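Local atomic coordinates of pyrrolysyl-tRNA synthetase (Desulfitobacterium hafniense, PDB entry 3DSQ), a protein that probably attaches pyrrolysine to its cognate tRNA at the expense of ATP, as a homodimeric class II aminoacyl-tRNA synthetase. Residues Lys225-Leu230 and Arg259-Ile263; Leu76-Leu80 and Val198-Ala202; Ala231-Pro237 and Pro249-Phe255; Lys68-Ala72 and Tyr279-Val283; Leu127-Leu131 and Glu154-Arg160. One frame throughout, in Å; residues are numbered along the deposited sequence.

Contact 1: Lys225-Leu230 and Arg259-Ile263; sequences KGDLEL and RLLMI
The backbone carbonyl of Glu229 lies over one face of the Arg259 guanidinium, with Glu229 C 3.5 Å above the plane and displaced toward its rim. Glu229 OE1 is also well out of that plane; the carboxylate is turned 61° against the guanidinium, and OE1 stands 3.6 Å from Arg259 NH1. No N-H points at this oxygen, which makes the salt bridge one of charges alone. The carbonyl is no better aligned: Glu229 O is 2.8 Å from Arg259 NE, yet the angle is too poor for a hydrogen bond. The guanidinium reaches across because the Arg259 chain is extended, its CG anti to the backbone N (chi1 -179°). With an alanine at Arg259, the Glu229 carboxylate would probably lose its opposite charge here, and the carbonyl that the guanidinium overlies would be uncovered.

Beside this polar layer the packing is apolar. Ile263 CD1 presses on Leu230 CD1 at 3.4 Å, tighter than usual van der Waals contact, and Leu260 CD2 meets Leu230 CG at 3.7 Å, the two leucines crossing at about a right angle. Ile263 CG2, the other branch, touches Leu228 CD1 at 4.1 Å and the aliphatic Lys225 CD.

Lys225-Leu228 form a type II' turn, with Gly226 at positive phi, from which strand 228-236 starts. The helix that crosses it directly follows strand 250-256, and this strand-helix unit, carrying Arg259, matches motif 3 of class II synthetases.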
# COMPACT_ATOMS: atom_id res chain seq x y z
N LYS B 225 20.90 -11.48 9.90
CA LYS B 225 21.32 -12.78 9.39
C LYS B 225 22.74 -12.48 8.94
O LYS B 225 22.95 -11.78 7.94
CB LYS B 225 20.46 -13.20 8.20
CG LYS B 225 20.74 -14.60 7.69
CD LYS B 225 19.86 -14.94 6.50
CE LYS B 225 20.19 -16.31 5.92
NZ LYS B 225 19.32 -16.65 4.76
N GLY B 226 23.72 -12.98 9.68
CA GLY B 226 25.10 -12.70 9.33
C GLY B 226 25.30 -11.20 9.44
O GLY B 226 24.89 -10.59 10.43
N ASP B 227 25.91 -10.59 8.43
CA ASP B 227 26.15 -9.15 8.41
C ASP B 227 24.96 -8.46 7.73
O ASP B 227 25.09 -7.37 7.18
CB ASP B 227 27.45 -8.85 7.66
CG ASP B 227 27.86 -7.38 7.74
OD1 ASP B 227 27.20 -6.53 7.10
OD2 ASP B 227 28.85 -7.08 8.44
N LEU B 228 23.80 -9.10 7.78
CA LEU B 228 22.62 -8.55 7.14
C LEU B 228 21.53 -8.14 8.13
O LEU B 228 21.01 -8.98 8.86
CB LEU B 228 22.05 -9.56 6.15
CG LEU B 228 22.98 -10.02 5.02
CD1 LEU B 228 22.32 -11.12 4.21
CD2 LEU B 228 23.34 -8.83 4.14
N GLU B 229 21.19 -6.86 8.14
CA GLU B 229 20.15 -6.36 9.04
C GLU B 229 18.78 -6.65 8.45
O GLU B 229 18.50 -6.30 7.30
CB GLU B 229 20.27 -4.86 9.26
CG GLU B 229 19.17 -4.31 10.17
CD GLU B 229 19.23 -2.81 10.34
OE1 GLU B 229 19.18 -2.09 9.32
OE2 GLU B 229 19.33 -2.34 11.50
N LEU B 230 17.93 -7.29 9.24
CA LEU B 230 16.58 -7.62 8.80
C LEU B 230 15.53 -6.75 9.49
O LEU B 230 14.40 -6.63 9.01
CB LEU B 230 16.29 -9.10 9.08
CG LEU B 230 16.79 -10.09 8.02
CD1 LEU B 230 18.22 -9.77 7.61
CD2 LEU B 230 16.70 -11.50 8.58
N ARG B 259 13.55 -5.69 1.53
CA ARG B 259 14.87 -6.13 1.96
C ARG B 259 14.79 -7.55 2.54
O ARG B 259 15.68 -8.36 2.32
CB ARG B 259 15.44 -5.16 3.00
CG ARG B 259 16.82 -5.56 3.48
CD ARG B 259 17.46 -4.49 4.35
NE ARG B 259 18.75 -4.95 4.85
CZ ARG B 259 19.60 -4.20 5.55
NH1 ARG B 259 19.30 -2.94 5.84
NH2 ARG B 259 20.75 -4.72 5.96
N LEU B 260 13.72 -7.83 3.28
CA LEU B 260 13.54 -9.17 3.84
C LEU B 260 13.46 -10.15 2.68
O LEU B 260 14.15 -11.16 2.67
CB LEU B 260 12.23 -9.26 4.64
CG LEU B 260 12.17 -8.93 6.13
CD1 LEU B 260 10.86 -9.50 6.68
CD2 LEU B 260 13.34 -9.55 6.89
N LEU B 261 12.61 -9.83 1.70
CA LEU B 261 12.44 -10.69 0.54
C LEU B 261 13.74 -10.92 -0.22
O LEU B 261 14.02 -12.05 -0.64
CB LEU B 261 11.39 -10.11 -0.42
CG LEU B 261 9.95 -10.27 0.05
CD1 LEU B 261 9.03 -9.55 -0.89
CD2 LEU B 261 9.58 -11.76 0.13
N MET B 262 14.52 -9.86 -0.41
CA MET B 262 15.77 -10.00 -1.13
C MET B 262 16.71 -10.98 -0.41
O MET B 262 17.39 -11.79 -1.04
CB MET B 262 16.46 -8.64 -1.26
CG MET B 262 17.92 -8.73 -1.69
SD MET B 262 18.65 -7.09 -1.97
CE MET B 262 18.77 -6.51 -0.29
N ILE B 263 16.74 -10.87 0.91
CA ILE B 263 17.58 -11.71 1.74
C ILE B 263 17.09 -13.16 1.79
O ILE B 263 17.88 -14.08 1.66
CB ILE B 263 17.67 -11.09 3.16
CG1 ILE B 263 18.44 -9.77 3.07
CG2 ILE B 263 18.33 -12.06 4.13
CD1 ILE B 263 18.41 -8.92 4.33

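Contact 2: Leu76-Leu80 and Val198-Ala202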
# COMPACT_ATOMS: atom_id res chain seq x y z
N LEU B 76 3.74 -11.97 1.00
CA LEU B 76 4.43 -11.77 2.26
C LEU B 76 3.56 -10.89 3.16
O LEU B 76 3.40 -11.18 4.35
CB LEU B 76 5.77 -11.07 2.00
CG LEU B 76 6.96 -11.25 2.95
CD1 LEU B 76 7.67 -9.93 3.11
CD2 LEU B 76 6.53 -11.78 4.29
N GLU B 77 3.01 -9.82 2.59
CA GLU B 77 2.17 -8.90 3.34
C GLU B 77 0.97 -9.58 4.00
O GLU B 77 0.68 -9.33 5.17
CB GLU B 77 1.68 -7.77 2.43
CG GLU B 77 2.67 -6.63 2.29
CD GLU B 77 2.11 -5.44 1.53
OE1 GLU B 77 0.87 -5.24 1.57
OE2 GLU B 77 2.90 -4.70 0.91
N GLU B 78 0.27 -10.43 3.26
CA GLU B 78 -0.88 -11.11 3.84
C GLU B 78 -0.41 -12.10 4.90
O GLU B 78 -1.04 -12.25 5.94
CB GLU B 78 -1.69 -11.83 2.76
CG GLU B 78 -3.02 -12.37 3.29
CD GLU B 78 -3.71 -13.31 2.33
OE1 GLU B 78 -4.12 -12.86 1.24
OE2 GLU B 78 -3.83 -14.51 2.65
N LYS B 79 0.70 -12.77 4.60
CA LYS B 79 1.30 -13.77 5.48
C LYS B 79 1.67 -13.19 6.85
O LYS B 79 1.38 -13.79 7.88
CB LYS B 79 2.57 -14.34 4.82
CG LYS B 79 3.38 -15.32 5.67
CD LYS B 79 2.67 -16.67 5.86
CE LYS B 79 3.51 -17.60 6.74
NZ LYS B 79 2.88 -18.93 6.96
N LEU B 80 2.31 -12.03 6.84
CA LEU B 80 2.72 -11.39 8.08
C LEU B 80 1.53 -10.87 8.87
O LEU B 80 1.50 -10.98 10.10
CB LEU B 80 3.69 -10.24 7.78
CG LEU B 80 5.01 -10.59 7.08
CD1 LEU B 80 5.83 -9.31 6.87
CD2 LEU B 80 5.80 -11.58 7.92
N VAL B 198 7.42 -12.83 13.34
CA VAL B 198 7.58 -12.26 12.01
C VAL B 198 8.50 -13.07 11.10
O VAL B 198 8.11 -13.45 9.99
CB VAL B 198 8.11 -10.81 12.11
CG1 VAL B 198 8.42 -10.27 10.72
CG2 VAL B 198 7.08 -9.93 12.80
N LEU B 199 9.71 -13.34 11.58
CA LEU B 199 10.66 -14.09 10.78
C LEU B 199 10.16 -15.49 10.46
O LEU B 199 10.48 -16.04 9.41
CB LEU B 199 12.01 -14.13 11.50
CG LEU B 199 12.63 -12.74 11.66
CD1 LEU B 199 13.86 -12.80 12.53
CD2 LEU B 199 12.96 -12.18 10.28
N GLU B 200 9.36 -16.07 11.36
CA GLU B 200 8.83 -17.40 11.11
C GLU B 200 7.79 -17.32 10.01
O GLU B 200 7.76 -18.14 9.09
CB GLU B 200 8.21 -17.99 12.37
CG GLU B 200 7.62 -19.38 12.15
CD GLU B 200 8.65 -20.38 11.64
OE1 GLU B 200 8.24 -21.45 11.14
OE2 GLU B 200 9.87 -20.11 11.75
N ALA B 201 6.93 -16.31 10.09
CA ALA B 201 5.90 -16.14 9.08
C ALA B 201 6.55 -15.78 7.74
O ALA B 201 6.00 -16.09 6.68
CB ALA B 201 4.92 -15.05 9.50
N ALA B 202 7.72 -15.14 7.79
CA ALA B 202 8.43 -14.74 6.57
C ALA B 202 9.32 -15.83 5.99
O ALA B 202 10.10 -15.58 5.07
CB ALA B 202 9.26 -13.49 6.84
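Leu80 projects its CD2 methyl into the last turn of helix 187-201, where two helices of the class II catalytic core meet. Helix 72-85 probably corresponds to the motif 1 helix, which fits its place at the dimer interface: Glu78 packs on Glu78 of the second subunit.

The tight part centres on that one methyl. Leu80 CD2 is 3.6 Å from Val198 O and 3.9 Å from Ala201 CB, with Val198 CG1 and Ala202 CB slightly farther off. Leu80 CG sits beside its own backbone N (chi1 -61°), a turn that carries the branch across to the other helix. Small alanine side chains admit it closely: the CA atoms of Leu80 and Ala201 are only 5.8 Å apart. Leu257 and Leu175 also touch Leu80, and join the helix pair to helix 257-265 and strand 171-180.

Lys79 forms the solvent side. Its chain bends at CB-CG (chi2 71°) and runs alongside the Ala201 carbonyl, so its methylenes, not its ammonium, face that oxygen. The separations of Lys79 CG and CE from Ala201 O are shorter than expected, and this exposed chain is therefore placed with some doubt.

No hydrogen bond joins the two segments. Beyond Ala201 the helix ends, and Ala202 CB rests against Leu76 CD2 at 4.1 Å.

Contact 3: Ala231-Pro237 and Pro249-Phe255; sequences ASGAMGP and PWVGLGF
Strands 228-236 and 250-256 are antiparallel neighbours in the central sheet of the class II synthetase fold, and the second, with Gly252 and Gly254, is the strand of motif 3. The axes of 231-236 and 250-255 approach to 4.6 Å, their directions 163° apart. Ser232 and Gly254 form a hydrogen-bonded pair in both directions, Gly254 N to Ser232 O measuring 3.0 Å. Ala234 N meets Gly252 O at 2.8 Å, whereas the return bond from Gly252 N is weak.

On the face of Ala234 and Trp250, the indole lies flat across the neighbouring strand. Gly236 CA stands 3.5 Å from the centroid of the five-membered ring, over its face, in a CH-pi contact. Trp250 CG lies between backbone N and carbonyl carbon (chi1 59°), which turns the ring over Gly236; Ala234 CB touches its far end at CH2, 3.8 Å away. Trp250 NE1 finds its partner in Asp241 OD1.

On the reverse face Met235, Val251 and Phe255 touch helix 187-201. There Ala231 CB sits over the Phe255 ring, 3.5 Å from its centroid, and Leu253 CD1, on the same face, presses on Gly233 CA at 3.4 Å.

Glycine is thus favoured sterically at two positions: a CB on Gly236 would strike the indole, and one on Gly233 would strike Leu253 CD1.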
# COMPACT_ATOMS: atom_id res chain seq x y z
N ALA B 231 15.90 -6.15 10.62
CA ALA B 231 14.96 -5.32 11.36
C ALA B 231 15.60 -4.61 12.54
O ALA B 231 16.62 -5.04 13.08
CB ALA B 231 13.80 -6.17 11.85
N SER B 232 14.97 -3.51 12.95
CA SER B 232 15.45 -2.72 14.08
C SER B 232 14.31 -2.46 15.06
O SER B 232 13.25 -1.97 14.67
CB SER B 232 16.03 -1.40 13.59
OG SER B 232 17.15 -1.63 12.77
N GLY B 233 14.53 -2.81 16.32
CA GLY B 233 13.52 -2.60 17.34
C GLY B 233 13.97 -1.55 18.35
O GLY B 233 15.16 -1.39 18.59
N ALA B 234 13.01 -0.83 18.91
CA ALA B 234 13.32 0.21 19.90
C ALA B 234 12.58 -0.12 21.19
O ALA B 234 11.79 -1.06 21.24
CB ALA B 234 12.92 1.59 19.37
N MET B 235 12.80 0.69 22.22
CA MET B 235 12.22 0.42 23.53
C MET B 235 11.85 1.68 24.32
O MET B 235 12.55 2.69 24.26
CB MET B 235 13.25 -0.39 24.31
CG MET B 235 12.81 -1.02 25.60
SD MET B 235 14.22 -1.93 26.30
CE MET B 235 14.22 -3.41 25.28
N GLY B 236 10.74 1.62 25.05
CA GLY B 236 10.32 2.74 25.87
C GLY B 236 10.32 2.34 27.34
O GLY B 236 10.24 1.16 27.65
N PRO B 237 10.39 3.31 28.28
CA PRO B 237 10.47 4.76 28.08
C PRO B 237 11.64 5.18 27.19
O PRO B 237 12.77 4.74 27.38
CB PRO B 237 10.60 5.30 29.50
CG PRO B 237 9.85 4.27 30.31
CD PRO B 237 10.36 2.99 29.71
N PRO B 249 5.76 1.81 29.36
CA PRO B 249 6.86 1.12 28.69
C PRO B 249 6.30 0.57 27.39
O PRO B 249 5.09 0.37 27.27
CB PRO B 249 7.21 0.00 29.67
CG PRO B 249 6.84 0.59 30.99
CD PRO B 249 5.52 1.25 30.70
N TRP B 250 7.16 0.32 26.41
CA TRP B 250 6.70 -0.22 25.13
C TRP B 250 7.83 -0.81 24.33
O TRP B 250 9.00 -0.59 24.62
CB TRP B 250 6.01 0.86 24.29
CG TRP B 250 6.90 2.05 23.97
CD1 TRP B 250 6.93 3.25 24.63
CD2 TRP B 250 7.89 2.14 22.94
NE1 TRP B 250 7.86 4.08 24.06
CE2 TRP B 250 8.47 3.43 23.03
CE3 TRP B 250 8.34 1.26 21.94
CZ2 TRP B 250 9.49 3.86 22.16
CZ3 TRP B 250 9.35 1.69 21.08
CH2 TRP B 250 9.91 2.98 21.20
N VAL B 251 7.48 -1.57 23.30
CA VAL B 251 8.46 -2.16 22.41
C VAL B 251 7.91 -2.04 21.00
O VAL B 251 6.70 -2.08 20.79
CB VAL B 251 8.74 -3.65 22.72
CG1 VAL B 251 9.41 -3.77 24.09
CG2 VAL B 251 7.45 -4.45 22.66
N GLY B 252 8.81 -1.87 20.05
CA GLY B 252 8.41 -1.75 18.66
C GLY B 252 9.51 -2.30 17.79
O GLY B 252 10.70 -2.09 18.06
N LEU B 253 9.13 -3.01 16.74
CA LEU B 253 10.09 -3.60 15.84
C LEU B 253 9.67 -3.24 14.42
O LEU B 253 8.49 -3.37 14.07
CB LEU B 253 10.10 -5.12 16.03
CG LEU B 253 11.22 -5.97 15.41
CD1 LEU B 253 12.57 -5.54 15.95
CD2 LEU B 253 10.96 -7.44 15.73
N GLY B 254 10.62 -2.79 13.61
CA GLY B 254 10.31 -2.44 12.24
C GLY B 254 11.11 -3.21 11.21
O GLY B 254 12.31 -3.39 11.35
N PHE B 255 10.43 -3.66 10.15
CA PHE B 255 11.07 -4.42 9.08
C PHE B 255 10.89 -3.78 7.70
O PHE B 255 9.88 -3.15 7.42
CB PHE B 255 10.49 -5.84 8.97
CG PHE B 255 10.56 -6.66 10.23
CD1 PHE B 255 9.83 -6.29 11.36
CD2 PHE B 255 11.28 -7.85 10.26
CE1 PHE B 255 9.81 -7.11 12.50
CE2 PHE B 255 11.27 -8.67 11.40
CZ PHE B 255 10.53 -8.30 12.52

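Contact 4: Lys68-Ala72 and Tyr279-Val283; sequences KHRPA and YLDGV
Asp281 and Lys68 extend toward each other from opposite directions and meet ammonium to carboxylate. Asp281 belongs to a type I' turn, Leu280-Val283, linking the two short strands of a hairpin, while Lys68 ends helix 39-68, just ahead of helix 72-85. Lys68 NZ faces both carboxylate oxygens almost equally, 3.0 Å from Asp281 OD2 and 3.1 Å from Asp281 OD1. Both are met on their syn sides, with the nitrogen 17° out of the carboxylate plane, so the salt bridge is two-pronged. A bend at CG-CD (chi3 -59°) folds the lysine chain back toward the turn.

The second donor comes from another direction. Ala72 N, following Pro71 at the N-cap position of helix 72-85, binds Asp281 OD1 at 2.9 Å from above the carboxylate plane, 44° out of it. OD1 therefore accepts two bonds, and the buried negative charge beside a helix N terminus is probably stabilised by both the ammonium and the helix end.

Pro71 packs against the stem of the aspartate, Pro71 CB being 3.8 Å from Asp281 CB; Gln91 of the second subunit packs on Pro71 as well. On the hairpin side, Leu280 CD2 closes against Pro71 CB at 4.0 Å.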
# COMPACT_ATOMS: atom_id res chain seq x y z
N LYS B 68 0.19 -18.66 -8.04
CA LYS B 68 0.05 -17.64 -7.00
C LYS B 68 -0.96 -16.52 -7.26
O LYS B 68 -1.74 -16.18 -6.38
CB LYS B 68 1.41 -17.04 -6.66
CG LYS B 68 2.41 -18.04 -6.09
CD LYS B 68 3.62 -17.34 -5.47
CE LYS B 68 4.37 -16.48 -6.49
NZ LYS B 68 5.48 -15.74 -5.84
N HIS B 69 -0.94 -15.94 -8.45
CA HIS B 69 -1.84 -14.83 -8.77
C HIS B 69 -1.45 -13.54 -8.05
O HIS B 69 -2.17 -12.54 -8.12
CB HIS B 69 -3.28 -15.20 -8.42
CG HIS B 69 -3.84 -16.32 -9.26
ND1 HIS B 69 -3.98 -16.21 -10.63
CD2 HIS B 69 -4.27 -17.56 -8.93
CE1 HIS B 69 -4.47 -17.34 -11.11
NE2 HIS B 69 -4.65 -18.17 -10.10
N ARG B 70 -0.30 -13.56 -7.37
CA ARG B 70 0.20 -12.39 -6.68
C ARG B 70 1.69 -12.50 -6.40
O ARG B 70 2.20 -13.57 -6.08
CB ARG B 70 -0.55 -12.16 -5.36
CG ARG B 70 -0.31 -13.23 -4.33
CD ARG B 70 -1.28 -13.09 -3.19
NE ARG B 70 -1.09 -14.10 -2.16
CZ ARG B 70 -1.83 -14.17 -1.06
NH1 ARG B 70 -2.81 -13.31 -0.87
NH2 ARG B 70 -1.57 -15.10 -0.15
N PRO B 71 2.41 -11.37 -6.50
CA PRO B 71 3.85 -11.32 -6.27
C PRO B 71 4.21 -11.49 -4.80
O PRO B 71 3.36 -11.32 -3.91
CB PRO B 71 4.24 -9.95 -6.82
CG PRO B 71 3.04 -9.13 -6.52
CD PRO B 71 1.90 -10.04 -6.92
N ALA B 72 5.47 -11.83 -4.56
CA ALA B 72 6.02 -12.06 -3.23
C ALA B 72 5.72 -11.01 -2.18
O ALA B 72 5.38 -11.34 -1.04
CB ALA B 72 7.53 -12.25 -3.33
N TYR B 279 9.98 -4.73 -12.88
CA TYR B 279 10.07 -6.11 -12.40
C TYR B 279 8.69 -6.54 -11.96
O TYR B 279 7.79 -5.71 -11.84
CB TYR B 279 11.00 -6.23 -11.19
CG TYR B 279 12.45 -5.87 -11.40
CD1 TYR B 279 12.86 -4.53 -11.43
CD2 TYR B 279 13.43 -6.86 -11.48
CE1 TYR B 279 14.20 -4.19 -11.51
CE2 TYR B 279 14.78 -6.54 -11.55
CZ TYR B 279 15.16 -5.19 -11.56
OH TYR B 279 16.49 -4.87 -11.55
N LEU B 280 8.54 -7.84 -11.72
CA LEU B 280 7.28 -8.38 -11.25
C LEU B 280 7.63 -9.69 -10.56
O LEU B 280 8.23 -10.57 -11.17
CB LEU B 280 6.33 -8.67 -12.41
CG LEU B 280 4.81 -8.68 -12.17
CD1 LEU B 280 4.19 -9.68 -13.14
CD2 LEU B 280 4.45 -9.05 -10.74
N ASP B 281 7.28 -9.79 -9.28
CA ASP B 281 7.53 -11.00 -8.50
C ASP B 281 8.99 -11.48 -8.63
O ASP B 281 9.27 -12.67 -8.78
CB ASP B 281 6.55 -12.09 -8.94
CG ASP B 281 6.50 -13.29 -7.98
OD1 ASP B 281 6.79 -13.14 -6.78
OD2 ASP B 281 6.15 -14.38 -8.45
N GLY B 282 9.91 -10.52 -8.56
CA GLY B 282 11.33 -10.81 -8.64
C GLY B 282 11.90 -10.99 -10.04
O GLY B 282 13.09 -11.22 -10.18
N VAL B 283 11.08 -10.87 -11.08
CA VAL B 283 11.55 -11.06 -12.45
C VAL B 283 11.57 -9.78 -13.29
O VAL B 283 10.57 -9.08 -13.38
CB VAL B 283 10.67 -12.11 -13.19
CG1 VAL B 283 11.24 -12.40 -14.56
CG2 VAL B 283 10.59 -13.40 -12.36

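Contact 5: Leu127-Leu131 and Glu154-Arg160; sequences LRPML and EIGTCYR
Arg128 grips the carbonyl of Thr157 side-on: Arg128 NE donates to Thr157 O at 2.8 Å and Arg128 NH2 to the same oxygen at 3.1 Å, both from one side of the peptide plane, with the oxygen close to the guanidinium plane. Arg128 CG lies between the backbone N and the carbonyl carbon (chi1 69°), and the chain then runs extended to NE, which brings the guanidinium alongside the strand. Arg128 NH1 makes a salt bridge to Glu154 OE1 at 3.2 Å, but the carboxylate is turned 82° against the guanidinium and is met from above its own plane. A water bridges Arg128 NH2 and Glu154 OE1. Leu131 CD2 lies 3.4 Å above the guanidinium, over its centre, so one face is apolar while the edge is polar. A methionine in place of Arg128 would probably leave the Thr157 carbonyl without either of these donors and the Glu154 carboxylate without this charge partner.

The strand that receives these bonds, 150-159, is the first strand of motif 2 of the class II fold, and Arg160, just past its end, sits where the motif 2 arginine is expected. Pro129 CB lies over one face of the Arg160 guanidinium.

Farther out, backbone groups join the segments: Tyr159 N donates to Arg128 O at 2.9 Å, and a second water ties Leu127 O to Tyr159 O. Leu127 CD1 stands over the face of the Tyr159 ring, 3.8 Å from its centroid, in a CH-pi contact. Glu154 OE2 is hydrogen-bonded by Thr94 OG1. Tyr159 OH reaches Thr96 OG1 of the second subunit, across the dimer interface.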
# COMPACT_ATOMS: atom_id res chain seq x y z
N LEU B 127 5.81 13.16 2.66
CA LEU B 127 5.50 11.74 2.65
C LEU B 127 6.20 11.12 3.84
O LEU B 127 7.39 11.36 4.08
CB LEU B 127 5.98 11.09 1.35
CG LEU B 127 5.22 11.51 0.09
CD1 LEU B 127 5.79 10.84 -1.14
CD2 LEU B 127 3.75 11.16 0.27
N ARG B 128 5.47 10.32 4.61
CA ARG B 128 6.04 9.67 5.78
C ARG B 128 7.30 8.87 5.44
O ARG B 128 7.31 8.10 4.49
CB ARG B 128 5.01 8.74 6.44
CG ARG B 128 4.65 7.49 5.63
CD ARG B 128 3.53 6.71 6.30
NE ARG B 128 3.19 5.49 5.57
CZ ARG B 128 2.08 4.78 5.77
NH1 ARG B 128 1.19 5.17 6.68
NH2 ARG B 128 1.88 3.67 5.07
N PRO B 129 8.38 9.07 6.21
CA PRO B 129 9.63 8.35 5.99
C PRO B 129 9.60 7.08 6.84
O PRO B 129 10.39 6.17 6.65
CB PRO B 129 10.69 9.33 6.48
CG PRO B 129 10.02 9.95 7.64
CD PRO B 129 8.60 10.22 7.11
N MET B 130 8.69 7.04 7.81
CA MET B 130 8.55 5.88 8.69
C MET B 130 7.13 5.86 9.25
O MET B 130 6.39 6.83 9.10
CB MET B 130 9.58 5.91 9.83
CG MET B 130 9.24 6.83 10.99
SD MET B 130 9.66 8.57 10.72
CE MET B 130 11.23 8.64 11.57
N LEU B 131 6.77 4.77 9.91
CA LEU B 131 5.43 4.61 10.46
C LEU B 131 5.28 5.09 11.90
O LEU B 131 4.18 5.32 12.37
CB LEU B 131 5.02 3.13 10.39
CG LEU B 131 4.94 2.50 9.00
CD1 LEU B 131 4.64 1.01 9.16
CD2 LEU B 131 3.84 3.19 8.17
N GLU B 154 1.31 -1.85 11.64
CA GLU B 154 0.93 -1.37 10.32
C GLU B 154 1.97 -1.83 9.31
O GLU B 154 3.16 -1.92 9.61
CB GLU B 154 0.80 0.17 10.27
CG GLU B 154 0.36 0.70 8.87
CD GLU B 154 -0.01 2.20 8.84
OE1 GLU B 154 -0.43 2.68 7.76
OE2 GLU B 154 0.12 2.88 9.87
N ILE B 155 1.50 -2.16 8.12
CA ILE B 155 2.37 -2.59 7.03
C ILE B 155 2.05 -1.56 5.96
O ILE B 155 0.91 -1.45 5.53
CB ILE B 155 1.96 -3.98 6.48
CG1 ILE B 155 2.15 -5.05 7.56
CG2 ILE B 155 2.78 -4.29 5.23
CD1 ILE B 155 1.80 -6.48 7.09
N GLY B 156 3.04 -0.78 5.53
CA GLY B 156 2.72 0.21 4.53
C GLY B 156 3.88 0.98 3.94
O GLY B 156 4.97 1.05 4.50
N THR B 157 3.61 1.58 2.80
CA THR B 157 4.59 2.33 2.06
C THR B 157 5.14 3.53 2.81
O THR B 157 4.39 4.29 3.40
CB THR B 157 3.99 2.80 0.72
OG1 THR B 157 3.42 1.67 0.05
CG2 THR B 157 5.08 3.43 -0.18
N CYS B 158 6.47 3.64 2.79
CA CYS B 158 7.20 4.74 3.40
C CYS B 158 8.12 5.23 2.29
O CYS B 158 8.37 4.51 1.33
CB CYS B 158 7.99 4.28 4.63
SG CYS B 158 6.92 4.00 6.08
N TYR B 159 8.60 6.46 2.43
CA TYR B 159 9.42 7.07 1.41
C TYR B 159 10.62 7.84 1.95
O TYR B 159 10.51 8.57 2.93
CB TYR B 159 8.58 8.05 0.59
CG TYR B 159 7.26 7.53 0.09
CD1 TYR B 159 6.18 7.33 0.95
CD2 TYR B 159 7.07 7.29 -1.28
CE1 TYR B 159 4.94 6.91 0.47
CE2 TYR B 159 5.84 6.87 -1.77
CZ TYR B 159 4.78 6.68 -0.90
OH TYR B 159 3.55 6.33 -1.41
N ARG B 160 11.75 7.68 1.28
CA ARG B 160 12.98 8.38 1.65
C ARG B 160 13.74 8.74 0.38
O ARG B 160 13.84 7.92 -0.53
CB ARG B 160 13.85 7.50 2.55
CG ARG B 160 13.34 7.33 3.96
CD ARG B 160 14.17 6.32 4.74
NE ARG B 160 13.75 6.18 6.13
CZ ARG B 160 14.01 7.07 7.09
NH1 ARG B 160 14.69 8.17 6.81
NH2 ARG B 160 13.59 6.86 8.33
O HOH W 1 9.54 11.14 2.44
O HOH W 2 -0.14 1.66 5.44

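From the N terminus, contact 4 opens first, at Lys68-Ala72, and closes last, at Tyr279-Val283, so it encloses all the others. Contact 2 follows, spanning helices 72-85 and 187-201, and contact 5 closes a shorter loop within it. After contact 2 has closed, contact 1 opens on strand 228-236 and returns at helix 257-265, with contact 3 joining the two strands inside that span. No loops cross. Leu76 on Leu261 and Val198 on Phe255 bind contact 2 to contacts 1 and 3; Arg70 and Glu78 bridge contacts 4 and 2. Together they tie the sheet to its helices, while contacts 2, 4 and 5 also reach the second subunit, contact 2 through Glu78 alone.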